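Local coordinates for protein putative pectin lyase (Geobacillus virus E2, PDB 7CHU) that forms the trimeric tailspike of a deep-sea thermophilic bacteriophage, where it probably recognises, and may cleave, polysaccharide on the surface of the host cell, at residues L411-N416 with I436-N441; N360-C365 with S388-E393; K148-N153 with D180-D185; Y122-K127 with N155-F160; V217-I222 with S250-F255. All coordinates share one frame; numbering follows the deposited sequence.

Interaction 1. Residues L411-N416 with I436-N441; sequences LALFQN and IQIADN
Leu411 and Leu413 pair with Ile438 and Ile436 through four backbone hydrogen bonds, two at each hydrogen-bonded pair. The shortest runs from Ile438 N to Leu411 O (2.7 Å), while Leu413 N to Ile436 O (2.8 Å) is the straightest, with 169° at the hydrogen. Between them, Ala412 and Gln437 form a non-hydrogen-bonded pair; here Gln437 CA also brings a C-H to Leu411 O at 3.4 Å. The strands run antiparallel, axes 4.5 Å apart, within the meandering antiparallel region that follows the parallel beta-helix, with strands 402-407 and 446-451 flanking them. Apolar contacts occupy the face of Leu411, Leu413, Ile436 and Ile438. Ile438 CD1 lies 4.3 Å from both Leu411 CD2 and Leu413 CD2, and the branched aliphatic chains also pack against other subunits, Ile436 meeting its counterparts in both. On the face of Ala412 and Gln437, the small methyl of Ala412 lies over the rim of the Phe414 ring. That ring brings CE1 to 3.8 Å from Ile436 O and packs on Leu405 and Val449 of the flanking strands.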
# COMPACT_ATOMS: atom_id res chain seq x y z
N LEU A 411 33.51 0.00 9.32
CA LEU A 411 32.84 -0.49 8.11
C LEU A 411 33.59 -1.73 7.63
O LEU A 411 34.81 -1.67 7.41
CB LEU A 411 32.80 0.58 7.02
CG LEU A 411 32.43 0.16 5.59
CD1 LEU A 411 31.07 -0.53 5.55
CD2 LEU A 411 32.47 1.36 4.65
N ALA A 412 32.90 -2.85 7.54
CA ALA A 412 33.58 -4.11 7.28
C ALA A 412 32.96 -4.88 6.12
O ALA A 412 31.73 -4.91 5.96
CB ALA A 412 33.60 -4.97 8.53
N LEU A 413 33.83 -5.52 5.34
CA LEU A 413 33.48 -6.31 4.16
C LEU A 413 34.07 -7.68 4.42
O LEU A 413 35.28 -7.87 4.26
CB LEU A 413 34.04 -5.68 2.88
CG LEU A 413 33.61 -4.25 2.49
CD1 LEU A 413 32.11 -4.09 2.66
CD2 LEU A 413 34.35 -3.18 3.25
N PHE A 414 33.24 -8.63 4.85
CA PHE A 414 33.71 -9.90 5.38
C PHE A 414 33.19 -11.06 4.53
O PHE A 414 32.04 -11.04 4.07
CB PHE A 414 33.25 -10.12 6.83
CG PHE A 414 34.12 -9.48 7.88
CD1 PHE A 414 35.20 -8.66 7.55
CD2 PHE A 414 33.83 -9.70 9.23
CE1 PHE A 414 35.99 -8.10 8.56
CE2 PHE A 414 34.61 -9.13 10.25
CZ PHE A 414 35.70 -8.33 9.91
N GLN A 415 34.02 -12.09 4.39
CA GLN A 415 33.66 -13.31 3.70
C GLN A 415 33.81 -14.48 4.67
O GLN A 415 34.91 -14.75 5.16
CB GLN A 415 34.54 -13.49 2.46
CG GLN A 415 34.19 -14.73 1.64
CD GLN A 415 32.75 -14.68 1.10
OE1 GLN A 415 32.25 -13.62 0.71
NE2 GLN A 415 32.08 -15.84 1.08
N ASN A 416 32.69 -15.14 4.98
CA ASN A 416 32.66 -16.33 5.84
C ASN A 416 33.00 -16.01 7.29
O ASN A 416 33.59 -16.83 8.00
CB ASN A 416 33.57 -17.45 5.33
CG ASN A 416 33.27 -18.80 6.00
OD1 ASN A 416 32.12 -19.09 6.37
ND2 ASN A 416 34.31 -19.62 6.19
N ILE A 436 38.01 -7.12 5.16
CA ILE A 436 38.55 -5.77 5.32
C ILE A 436 37.67 -5.03 6.32
O ILE A 436 36.44 -5.11 6.25
CB ILE A 436 38.57 -5.02 3.98
CG1 ILE A 436 39.38 -5.78 2.94
CG2 ILE A 436 39.11 -3.59 4.16
CD1 ILE A 436 39.27 -5.15 1.54
N GLN A 437 38.30 -4.34 7.26
CA GLN A 437 37.55 -3.49 8.18
C GLN A 437 38.19 -2.11 8.19
O GLN A 437 39.42 -1.98 8.28
CB GLN A 437 37.48 -4.09 9.58
CG GLN A 437 38.82 -4.47 10.22
CD GLN A 437 38.63 -5.34 11.47
OE1 GLN A 437 37.74 -6.20 11.52
NE2 GLN A 437 39.47 -5.12 12.47
N ILE A 438 37.35 -1.08 8.06
CA ILE A 438 37.78 0.31 7.87
C ILE A 438 37.39 1.09 9.11
O ILE A 438 36.20 1.28 9.39
CB ILE A 438 37.15 0.90 6.60
CG1 ILE A 438 37.52 0.04 5.38
CG2 ILE A 438 37.54 2.35 6.41
CD1 ILE A 438 36.66 0.38 4.16
N ALA A 439 38.39 1.55 9.88
CA ALA A 439 38.16 2.18 11.17
C ALA A 439 38.21 3.70 11.03
O ALA A 439 38.55 4.25 9.98
CB ALA A 439 39.20 1.71 12.18
N ASP A 440 37.80 4.38 12.10
CA ASP A 440 38.03 5.82 12.21
C ASP A 440 38.91 6.13 13.41
O ASP A 440 38.66 7.06 14.19
CB ASP A 440 36.71 6.62 12.23
CG ASP A 440 35.67 6.09 13.20
OD1 ASP A 440 36.05 5.52 14.24
OD2 ASP A 440 34.45 6.27 12.91
N ASN A 441 39.98 5.35 13.56
CA ASN A 441 41.04 5.65 14.52
C ASN A 441 42.38 5.36 13.85
O ASN A 441 42.48 4.52 12.95
CB ASN A 441 40.85 4.88 15.84
CG ASN A 441 41.09 3.38 15.70
OD1 ASN A 441 42.23 2.92 15.59
ND2 ASN A 441 40.02 2.60 15.77

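Interaction 2. Residues N360-C365 with S388-E393; sequences NVIDGC and SDFIGE
Ser388 OG sits in a fold of the backbone of 362-365. Cys365 N donates to it at 3.1 Å in a nearly straight bond (168° at the hydrogen), while Ile362 O is a weak, unsettled partner for the hydroxyl. With OG beside the backbone N (chi1 -53°), the short serine side chain reaches this pocket of main-chain atoms. Gly364 makes the bend with a positive phi of 65°, a shape glycine adopts easily. Farther along, Asp389 N makes a weak bond to Cys365 O at 3.5 Å; the Asp389 carboxylate has its own salt bridge to Lys396. Phe390 supplies the apolar half. Its CZ end meets Ile362 CG2 (3.8 Å), which lies in the ring plane at the edge, and Cys365 CB (3.7 Å), while Cys365 O sits over one face near the rim. Strands 361-363 and 385-387 pair in parallel, as successive coils of a parallel beta-helix do, and this contact joins the turns that follow them, near the end of the parallel part.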
# COMPACT_ATOMS: atom_id res chain seq x y z
N ASN A 360 15.06 -15.61 -1.10
CA ASN A 360 14.21 -14.71 -0.35
C ASN A 360 14.98 -13.41 -0.05
O ASN A 360 16.21 -13.40 0.02
CB ASN A 360 13.75 -15.39 0.93
CG ASN A 360 13.01 -16.67 0.64
OD1 ASN A 360 11.82 -16.64 0.31
ND2 ASN A 360 13.72 -17.80 0.75
N VAL A 361 14.25 -12.31 0.08
CA VAL A 361 14.83 -11.00 0.36
C VAL A 361 14.23 -10.48 1.65
O VAL A 361 13.01 -10.55 1.84
CB VAL A 361 14.58 -10.00 -0.79
CG1 VAL A 361 15.36 -8.69 -0.49
CG2 VAL A 361 14.99 -10.58 -2.12
N ILE A 362 15.08 -9.94 2.51
CA ILE A 362 14.66 -9.19 3.70
C ILE A 362 15.23 -7.78 3.50
O ILE A 362 16.44 -7.58 3.61
CB ILE A 362 15.19 -9.81 5.00
CG1 ILE A 362 14.63 -11.23 5.19
CG2 ILE A 362 14.91 -8.88 6.16
CD1 ILE A 362 15.41 -12.07 6.19
N ASP A 363 14.37 -6.81 3.24
CA ASP A 363 14.83 -5.50 2.80
C ASP A 363 14.08 -4.36 3.51
O ASP A 363 12.85 -4.36 3.57
CB ASP A 363 14.66 -5.37 1.29
CG ASP A 363 15.15 -4.04 0.76
OD1 ASP A 363 14.36 -3.32 0.11
OD2 ASP A 363 16.33 -3.69 1.03
N GLY A 364 14.84 -3.39 4.03
CA GLY A 364 14.23 -2.26 4.70
C GLY A 364 13.48 -2.59 5.97
O GLY A 364 12.60 -1.83 6.39
N CYS A 365 13.80 -3.71 6.61
CA CYS A 365 13.10 -4.13 7.82
C CYS A 365 13.85 -3.68 9.05
O CYS A 365 15.03 -3.34 8.99
CB CYS A 365 12.92 -5.66 7.87
SG CYS A 365 11.91 -6.35 6.53
N SER A 388 18.99 -4.60 5.55
CA SER A 388 18.15 -4.06 6.62
C SER A 388 19.01 -3.76 7.83
O SER A 388 20.11 -4.30 7.98
CB SER A 388 17.02 -5.02 7.05
OG SER A 388 16.26 -5.45 5.95
N ASP A 389 18.48 -2.93 8.74
CA ASP A 389 19.21 -2.58 9.97
C ASP A 389 18.33 -2.90 11.17
O ASP A 389 17.39 -2.16 11.48
CB ASP A 389 19.62 -1.11 9.96
CG ASP A 389 20.72 -0.80 10.98
OD1 ASP A 389 21.06 -1.67 11.81
OD2 ASP A 389 21.24 0.33 10.94
N PHE A 390 18.66 -4.00 11.84
CA PHE A 390 17.97 -4.48 13.02
C PHE A 390 18.75 -4.10 14.27
O PHE A 390 19.98 -4.03 14.26
CB PHE A 390 17.80 -6.00 13.00
CG PHE A 390 16.98 -6.54 11.84
CD1 PHE A 390 17.61 -7.02 10.70
CD2 PHE A 390 15.60 -6.60 11.91
CE1 PHE A 390 16.87 -7.55 9.64
CE2 PHE A 390 14.85 -7.12 10.84
CZ PHE A 390 15.49 -7.59 9.72
N ILE A 391 18.03 -3.92 15.38
CA ILE A 391 18.70 -3.74 16.66
C ILE A 391 19.36 -5.06 17.06
O ILE A 391 18.72 -6.12 17.04
CB ILE A 391 17.69 -3.27 17.72
CG1 ILE A 391 17.21 -1.84 17.40
CG2 ILE A 391 18.30 -3.35 19.13
CD1 ILE A 391 16.04 -1.38 18.27
N GLY A 392 20.63 -5.00 17.42
CA GLY A 392 21.34 -6.20 17.85
C GLY A 392 21.87 -7.07 16.73
O GLY A 392 22.20 -8.24 16.99
N GLU A 393 21.96 -6.55 15.51
CA GLU A 393 22.51 -7.31 14.39
C GLU A 393 23.51 -6.43 13.65
O GLU A 393 23.17 -5.34 13.15
CB GLU A 393 21.40 -7.81 13.46
CG GLU A 393 21.90 -8.46 12.16
CD GLU A 393 22.83 -9.64 12.39
OE1 GLU A 393 22.38 -10.67 12.95
OE2 GLU A 393 24.02 -9.55 12.01
O HOH W 1 16.26 -1.58 7.82

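Interaction 3. Residues K148-N153 with D180-D185; sequences KSTITN and DGQNND
Gln182 NE2 takes Ser149 O in an uncommon way: the bond is short, 2.7 Å, yet the donor stands above the carbonyl plane, 61° out of it, while the oxygen stays close to the glutamine's own amide plane. The chain, extended beyond CG, brings NE2 over that carbonyl, and the glutamine side chain crosses that of Lys148 at about a right angle, NE2 lying 3.7 Å from Lys148 CB. Gln182 and Asn183 are the central residues of a type I' turn, both at positive phi, which asparagine in particular tolerates well. The turn is closed by Asn184 N to Gly181 O and steadied by an Asx turn, in which Asp180 OD1 accepts from Gln182 N at 2.9 Å.

The other oxygen, Asp180 OD2, receives Lys148 NZ in a salt bridge of 3.0 Å on its anti side; a bend at chi2 (-91°) swings the lysine chain across to it. In the backbone, Ser149 N gives a straight bond to Asp180 O (2.9 Å). Ser149 OG instead serves its own segment, accepting from Ile151 N as an ST turn. Beyond, Asn184 CB packs on Ile151 O (3.2 Å), and a water joins Thr152 O to Asp185 OD2, whose fellow oxygen OD1 is bonded to Asn209.

Strands 120-124, 145-149, 177-180 and 202-205 are successive coils of the parallel beta-helix, and the contact continues the pairing of the middle two into the loops after them.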
# COMPACT_ATOMS: atom_id res chain seq x y z
N LYS A 148 -24.02 -15.54 14.05
CA LYS A 148 -23.65 -16.26 15.27
C LYS A 148 -23.80 -17.76 15.02
O LYS A 148 -24.91 -18.28 14.92
CB LYS A 148 -24.51 -15.83 16.45
CG LYS A 148 -24.36 -14.35 16.80
CD LYS A 148 -23.28 -14.07 17.82
CE LYS A 148 -23.36 -12.62 18.31
NZ LYS A 148 -22.22 -12.29 19.23
N SER A 149 -22.68 -18.47 14.95
CA SER A 149 -22.71 -19.89 14.62
C SER A 149 -22.93 -20.74 15.86
O SER A 149 -22.34 -20.49 16.91
CB SER A 149 -21.39 -20.31 13.96
OG SER A 149 -21.44 -21.66 13.53
N THR A 150 -23.72 -21.80 15.71
CA THR A 150 -23.74 -22.89 16.68
C THR A 150 -23.22 -24.18 16.07
O THR A 150 -23.43 -25.26 16.64
CB THR A 150 -25.15 -23.14 17.22
OG1 THR A 150 -25.95 -23.72 16.19
CG2 THR A 150 -25.80 -21.83 17.71
N ILE A 151 -22.59 -24.10 14.90
CA ILE A 151 -22.07 -25.28 14.23
C ILE A 151 -20.89 -25.85 15.02
O ILE A 151 -19.95 -25.13 15.37
CB ILE A 151 -21.65 -24.93 12.79
CG1 ILE A 151 -22.87 -24.43 12.01
CG2 ILE A 151 -20.96 -26.10 12.12
CD1 ILE A 151 -22.50 -23.97 10.61
N THR A 152 -20.94 -27.15 15.30
CA THR A 152 -19.88 -27.81 16.05
C THR A 152 -19.26 -29.00 15.33
O THR A 152 -18.42 -29.69 15.92
CB THR A 152 -20.39 -28.32 17.42
OG1 THR A 152 -21.43 -29.28 17.20
CG2 THR A 152 -20.90 -27.17 18.28
N ASN A 153 -19.66 -29.28 14.09
CA ASN A 153 -19.18 -30.48 13.41
C ASN A 153 -18.01 -30.18 12.48
O ASN A 153 -17.68 -31.00 11.62
CB ASN A 153 -20.31 -31.16 12.63
CG ASN A 153 -20.90 -30.25 11.57
OD1 ASN A 153 -20.37 -29.17 11.30
ND2 ASN A 153 -22.00 -30.66 10.98
N ASP A 180 -19.18 -14.93 13.74
CA ASP A 180 -18.75 -15.18 15.12
C ASP A 180 -19.02 -16.65 15.43
O ASP A 180 -20.19 -17.06 15.55
CB ASP A 180 -19.49 -14.25 16.08
CG ASP A 180 -19.15 -14.51 17.55
OD1 ASP A 180 -18.34 -15.43 17.88
OD2 ASP A 180 -19.71 -13.77 18.39
N GLY A 181 -17.94 -17.44 15.56
CA GLY A 181 -18.04 -18.88 15.80
C GLY A 181 -18.42 -19.26 17.22
O GLY A 181 -18.70 -20.43 17.47
N GLN A 182 -18.43 -18.28 18.13
CA GLN A 182 -18.81 -18.49 19.53
C GLN A 182 -17.98 -19.60 20.18
O GLN A 182 -18.47 -20.32 21.06
CB GLN A 182 -20.31 -18.77 19.67
CG GLN A 182 -21.21 -17.69 19.02
CD GLN A 182 -22.68 -17.83 19.37
OE1 GLN A 182 -23.15 -17.17 20.29
NE2 GLN A 182 -23.43 -18.66 18.63
N ASN A 183 -16.73 -19.73 19.75
CA ASN A 183 -15.80 -20.75 20.25
C ASN A 183 -16.25 -22.16 19.92
O ASN A 183 -15.72 -23.12 20.48
CB ASN A 183 -15.58 -20.60 21.76
CG ASN A 183 -14.90 -19.29 22.10
OD1 ASN A 183 -15.37 -18.52 22.94
ND2 ASN A 183 -13.81 -19.00 21.41
N ASN A 184 -17.19 -22.30 19.00
CA ASN A 184 -17.60 -23.62 18.55
C ASN A 184 -16.64 -24.17 17.50
O ASN A 184 -15.86 -23.43 16.88
CB ASN A 184 -19.02 -23.57 17.98
CG ASN A 184 -20.04 -23.24 19.04
OD1 ASN A 184 -20.87 -22.34 18.89
ND2 ASN A 184 -19.96 -23.94 20.14
N ASP A 185 -16.70 -25.48 17.30
CA ASP A 185 -15.87 -26.15 16.29
C ASP A 185 -16.52 -25.98 14.92
O ASP A 185 -17.21 -26.87 14.40
CB ASP A 185 -15.66 -27.62 16.62
CG ASP A 185 -14.72 -28.30 15.64
OD1 ASP A 185 -14.14 -27.63 14.75
OD2 ASP A 185 -14.57 -29.53 15.77
O HOH W 2 -16.84 -31.10 17.58

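Interaction 4. Residues Y122-K127 with N155-F160; sequences YKVTSK and NPVFEF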
# COMPACT_ATOMS: atom_id res chain seq x y z
N TYR A 122 -27.67 -13.03 13.48
CA TYR A 122 -28.27 -14.12 12.72
C TYR A 122 -27.75 -15.45 13.25
O TYR A 122 -26.60 -15.83 12.99
CB TYR A 122 -27.97 -13.97 11.23
CG TYR A 122 -28.59 -12.72 10.63
CD1 TYR A 122 -27.97 -11.49 10.75
CD2 TYR A 122 -29.80 -12.79 9.96
CE1 TYR A 122 -28.53 -10.35 10.22
CE2 TYR A 122 -30.40 -11.64 9.40
CZ TYR A 122 -29.73 -10.43 9.54
OH TYR A 122 -30.26 -9.28 9.02
N LYS A 123 -28.59 -16.16 14.01
CA LYS A 123 -28.20 -17.49 14.49
C LYS A 123 -28.19 -18.47 13.33
O LYS A 123 -29.19 -18.62 12.63
CB LYS A 123 -29.17 -17.97 15.57
CG LYS A 123 -28.76 -19.32 16.12
CD LYS A 123 -29.39 -19.58 17.47
CE LYS A 123 -30.65 -20.38 17.31
NZ LYS A 123 -31.15 -20.88 18.63
N VAL A 124 -27.05 -19.12 13.11
CA VAL A 124 -26.89 -20.08 12.01
C VAL A 124 -26.44 -21.40 12.61
O VAL A 124 -25.45 -21.44 13.36
CB VAL A 124 -25.88 -19.57 10.96
CG1 VAL A 124 -25.48 -20.72 10.02
CG2 VAL A 124 -26.48 -18.43 10.16
N THR A 125 -27.15 -22.48 12.28
CA THR A 125 -26.97 -23.77 12.93
C THR A 125 -26.42 -24.85 12.01
O THR A 125 -26.12 -25.95 12.49
CB THR A 125 -28.29 -24.28 13.54
OG1 THR A 125 -29.25 -24.47 12.49
CG2 THR A 125 -28.84 -23.27 14.54
N SER A 126 -26.29 -24.59 10.72
CA SER A 126 -25.67 -25.54 9.83
C SER A 126 -25.14 -24.77 8.63
O SER A 126 -25.50 -23.61 8.40
CB SER A 126 -26.63 -26.66 9.39
OG SER A 126 -27.63 -26.19 8.52
N LYS A 127 -24.27 -25.44 7.88
CA LYS A 127 -23.50 -24.83 6.81
C LYS A 127 -24.42 -24.16 5.80
O LYS A 127 -25.42 -24.75 5.37
CB LYS A 127 -22.66 -25.92 6.15
CG LYS A 127 -21.88 -25.47 4.94
CD LYS A 127 -21.11 -26.66 4.31
CE LYS A 127 -22.03 -27.75 3.76
NZ LYS A 127 -21.24 -28.72 2.93
N ASN A 155 -17.88 -27.93 10.15
CA ASN A 155 -18.28 -27.34 8.88
C ASN A 155 -18.11 -25.82 8.91
O ASN A 155 -18.07 -25.22 9.99
CB ASN A 155 -19.73 -27.67 8.55
CG ASN A 155 -19.88 -28.96 7.75
OD1 ASN A 155 -18.90 -29.50 7.24
ND2 ASN A 155 -21.11 -29.45 7.63
N PRO A 156 -18.04 -25.19 7.75
CA PRO A 156 -18.00 -23.72 7.71
C PRO A 156 -19.39 -23.12 7.89
O PRO A 156 -20.41 -23.77 7.66
CB PRO A 156 -17.45 -23.42 6.31
CG PRO A 156 -17.75 -24.64 5.49
CD PRO A 156 -17.70 -25.80 6.45
N VAL A 157 -19.40 -21.86 8.34
CA VAL A 157 -20.65 -21.10 8.39
C VAL A 157 -21.10 -20.76 6.97
O VAL A 157 -22.23 -21.04 6.57
CB VAL A 157 -20.48 -19.82 9.24
CG1 VAL A 157 -21.78 -19.05 9.30
CG2 VAL A 157 -20.06 -20.17 10.64
N PHE A 158 -20.19 -20.18 6.18
CA PHE A 158 -20.41 -19.92 4.76
C PHE A 158 -19.41 -20.75 3.97
O PHE A 158 -18.20 -20.53 4.10
CB PHE A 158 -20.22 -18.44 4.42
CG PHE A 158 -21.28 -17.54 4.97
CD1 PHE A 158 -22.62 -17.77 4.70
CD2 PHE A 158 -20.92 -16.43 5.73
CE1 PHE A 158 -23.60 -16.92 5.20
CE2 PHE A 158 -21.89 -15.58 6.22
CZ PHE A 158 -23.22 -15.82 5.97
N GLU A 159 -19.91 -21.63 3.11
CA GLU A 159 -19.09 -22.41 2.18
C GLU A 159 -19.28 -21.86 0.77
O GLU A 159 -20.38 -21.97 0.21
CB GLU A 159 -19.45 -23.90 2.25
CG GLU A 159 -18.49 -24.79 1.44
CD GLU A 159 -18.96 -26.27 1.29
OE1 GLU A 159 -20.17 -26.54 1.20
OE2 GLU A 159 -18.09 -27.17 1.25
N PHE A 160 -18.21 -21.31 0.19
CA PHE A 160 -18.16 -20.92 -1.22
C PHE A 160 -17.38 -22.01 -1.94
O PHE A 160 -16.19 -22.19 -1.68
CB PHE A 160 -17.46 -19.56 -1.43
CG PHE A 160 -18.16 -18.37 -0.80
CD1 PHE A 160 -18.01 -18.10 0.56
CD2 PHE A 160 -18.92 -17.49 -1.58
CE1 PHE A 160 -18.62 -17.00 1.13
CE2 PHE A 160 -19.54 -16.39 -1.02
CZ PHE A 160 -19.40 -16.15 0.35
O HOH W 3 -23.47 -28.27 9.10
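Lys127 carries most of this contact, packed closely on Pro156 and Glu159, whereas the side by Asn155 is loose and watered. In the tight part the lysine backbone gives a C-H contact, CA to Pro156 O at 3.4 Å, and its methylenes run on beside the proline ring, CD lying 4.1 Å from Pro156 CG. CG stands anti to the backbone N (chi1 175°), and the bend at chi3 (64°) then curls the end of the chain over Glu159. NZ reaches Glu159 OE1 in a salt bridge of 3.0 Å, from above the carboxylate plane, 42° out of it, with CD also close to that oxygen at 3.3 Å.

Looser is the side by Asn155, whose ND2 lies no nearer than 4.1 Å to Lys127 CB. There a water fills in, accepting from Lys127 N and from Asn155 ND2 (3.0 Å). Val124 and Val157 add a dry patch, meeting obliquely, CG1 to CG1 at 4.1 Å. Branched aliphatic side chains suit this place beside the corner at Val157 and Phe158, since both valines are buried against Ile147. The contact joins the end of strand 120-124, and the turn after it, to strand 156-160 on another face of the parallel beta-helix.

A long flexible lysine is therefore used in two ways, as a greasy stem on proline and as a charged tip; the nearby carboxylate would be expected to favour its protonated form, while the partly exposed setting should soften the gain from the ion pair.

Interaction 5. Residues V217-I222 with S250-F255; sequences VWDTNI and SNRLLF
Ser250 begins the pairing with its side chain: OG accepts from Val217 N at 3.1 Å (172°), standing in for a backbone carbonyl. Asn251 follows with N to Val217 O, while its ND2, bonded to Asn249, lies over one face of the Trp218 indole, 3.3 Å from CD1. Arg252 and Asp219, both at positive phi, carry charges that face the third subunit, where Gly286 and Lys288 are their stronger partners; Asp219 OD1 stays 4.4 Å from Arg252 NE, with a water between. Arg252 O accepts from Thr220 N. Leu253 packs CD2 against Val217 CG1 at 3.5 Å; like Phe255 it points to the side lined by Ile214 and Ile242, where apolar chains fit. Leu254 gives N to Thr220 O and takes Ile222 N at its O (2.7 Å), while CD1 covers the centre of the Arg252 guanidinium. Phe255 receives Ile222 CD1 in an off-centre CH-pi contact, 4.1 Å from the ring centroid, and stacks on Phe284. Strand 251-255 lies between 220-222 and 283-285 in the beta-helix, parallel to both.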
# COMPACT_ATOMS: atom_id res chain seq x y z
N VAL A 217 -7.58 -21.08 -4.52
CA VAL A 217 -8.27 -19.83 -4.79
C VAL A 217 -7.31 -18.91 -5.54
O VAL A 217 -6.15 -18.76 -5.15
CB VAL A 217 -8.79 -19.17 -3.50
CG1 VAL A 217 -9.29 -17.75 -3.80
CG2 VAL A 217 -9.91 -20.02 -2.92
N TRP A 218 -7.81 -18.29 -6.61
CA TRP A 218 -7.03 -17.46 -7.52
C TRP A 218 -7.53 -16.02 -7.54
O TRP A 218 -8.74 -15.77 -7.51
CB TRP A 218 -7.09 -17.99 -8.94
CG TRP A 218 -6.71 -19.40 -9.13
CD1 TRP A 218 -6.08 -20.22 -8.23
CD2 TRP A 218 -6.89 -20.17 -10.33
NE1 TRP A 218 -5.86 -21.45 -8.80
CE2 TRP A 218 -6.37 -21.45 -10.08
CE3 TRP A 218 -7.45 -19.90 -11.58
CZ2 TRP A 218 -6.39 -22.47 -11.03
CZ3 TRP A 218 -7.49 -20.93 -12.53
CH2 TRP A 218 -6.96 -22.19 -12.26
N ASP A 219 -6.60 -15.08 -7.62
CA ASP A 219 -6.89 -13.70 -8.04
C ASP A 219 -7.97 -13.05 -7.19
O ASP A 219 -8.95 -12.50 -7.69
CB ASP A 219 -7.27 -13.65 -9.52
CG ASP A 219 -6.17 -14.17 -10.45
OD1 ASP A 219 -5.08 -13.58 -10.50
OD2 ASP A 219 -6.40 -15.15 -11.20
N THR A 220 -7.80 -13.12 -5.87
CA THR A 220 -8.82 -12.66 -4.94
C THR A 220 -8.26 -11.59 -4.01
O THR A 220 -7.21 -11.78 -3.39
CB THR A 220 -9.36 -13.89 -4.19
OG1 THR A 220 -10.06 -14.68 -5.16
CG2 THR A 220 -10.31 -13.51 -3.07
N ASN A 221 -8.96 -10.45 -3.94
CA ASN A 221 -8.58 -9.32 -3.10
C ASN A 221 -9.36 -9.35 -1.79
O ASN A 221 -10.59 -9.50 -1.80
CB ASN A 221 -8.84 -7.98 -3.79
CG ASN A 221 -7.99 -7.77 -5.00
OD1 ASN A 221 -6.99 -8.45 -5.21
ND2 ASN A 221 -8.38 -6.81 -5.83
N ILE A 222 -8.65 -9.19 -0.69
CA ILE A 222 -9.23 -9.21 0.64
C ILE A 222 -8.71 -7.98 1.38
O ILE A 222 -7.54 -7.94 1.77
CB ILE A 222 -8.88 -10.50 1.40
CG1 ILE A 222 -9.43 -11.71 0.63
CG2 ILE A 222 -9.44 -10.46 2.84
CD1 ILE A 222 -8.84 -13.04 1.08
N SER A 250 -3.12 -22.12 -4.65
CA SER A 250 -3.69 -20.81 -4.37
C SER A 250 -2.66 -19.77 -4.80
O SER A 250 -1.48 -19.91 -4.50
CB SER A 250 -4.02 -20.66 -2.89
OG SER A 250 -5.20 -21.40 -2.54
N ASN A 251 -3.11 -18.74 -5.50
CA ASN A 251 -2.18 -17.72 -5.98
C ASN A 251 -2.93 -16.40 -6.14
O ASN A 251 -4.15 -16.36 -6.30
CB ASN A 251 -1.51 -18.16 -7.29
CG ASN A 251 -2.46 -18.17 -8.45
OD1 ASN A 251 -2.78 -17.12 -8.99
ND2 ASN A 251 -2.96 -19.36 -8.82
N ARG A 252 -2.17 -15.30 -6.06
CA ARG A 252 -2.71 -13.95 -6.19
C ARG A 252 -3.83 -13.69 -5.19
O ARG A 252 -4.84 -13.04 -5.50
CB ARG A 252 -3.17 -13.70 -7.63
CG ARG A 252 -2.01 -13.46 -8.59
CD ARG A 252 -1.28 -12.14 -8.25
NE ARG A 252 -2.16 -11.00 -8.46
CZ ARG A 252 -1.84 -9.73 -8.17
NH1 ARG A 252 -0.64 -9.45 -7.68
NH2 ARG A 252 -2.72 -8.75 -8.40
N LEU A 253 -3.68 -14.21 -3.98
CA LEU A 253 -4.48 -13.77 -2.83
C LEU A 253 -3.84 -12.50 -2.27
O LEU A 253 -2.70 -12.55 -1.81
CB LEU A 253 -4.52 -14.84 -1.75
CG LEU A 253 -5.03 -16.26 -2.08
CD1 LEU A 253 -4.79 -17.18 -0.90
CD2 LEU A 253 -6.48 -16.20 -2.40
N LEU A 254 -4.58 -11.39 -2.27
CA LEU A 254 -4.05 -10.10 -1.80
C LEU A 254 -4.78 -9.70 -0.53
O LEU A 254 -5.96 -9.33 -0.59
CB LEU A 254 -4.19 -9.02 -2.87
CG LEU A 254 -2.97 -8.87 -3.80
CD1 LEU A 254 -2.70 -10.11 -4.69
CD2 LEU A 254 -3.03 -7.61 -4.66
N PHE A 255 -4.09 -9.77 0.60
CA PHE A 255 -4.61 -9.30 1.88
C PHE A 255 -4.08 -7.88 2.09
O PHE A 255 -2.87 -7.67 2.14
CB PHE A 255 -4.16 -10.22 3.02
CG PHE A 255 -4.64 -11.65 2.90
CD1 PHE A 255 -4.01 -12.54 2.05
CD2 PHE A 255 -5.71 -12.09 3.66
CE1 PHE A 255 -4.43 -13.86 1.97
CE2 PHE A 255 -6.16 -13.41 3.58
CZ PHE A 255 -5.52 -14.30 2.72
O HOH W 4 -4.72 -11.02 -9.42
O HOH W 5 -4.24 -16.97 -11.26
O HOH W 6 -5.68 -10.63 -6.68
O HOH W 7 -5.92 -8.44 -8.42

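Interactions 3 and 4 are direct neighbours, centres 9 Å apart, and their segments alternate along the chain. Lys148 N to Tyr122 O and Lys148 O to Val124 N probably bond across them at 2.8 and 2.9 Å, so successive coils are stitched together. Interaction 5 lies farther along the same parallel beta-helix, its centre about 22 Å from that of interaction 4, and the centre of interaction 2 is 27 Å from that of interaction 5. Interaction 1 stands beyond, 19 Å between centres from interaction 2, where pairing has become antiparallel. Interactions 1, 2 and 5 reach the third subunit, whereas no other chain touches interaction 4. The distance from interaction 1 to interaction 4, about 61 Å between centres, reflects an elongated spike.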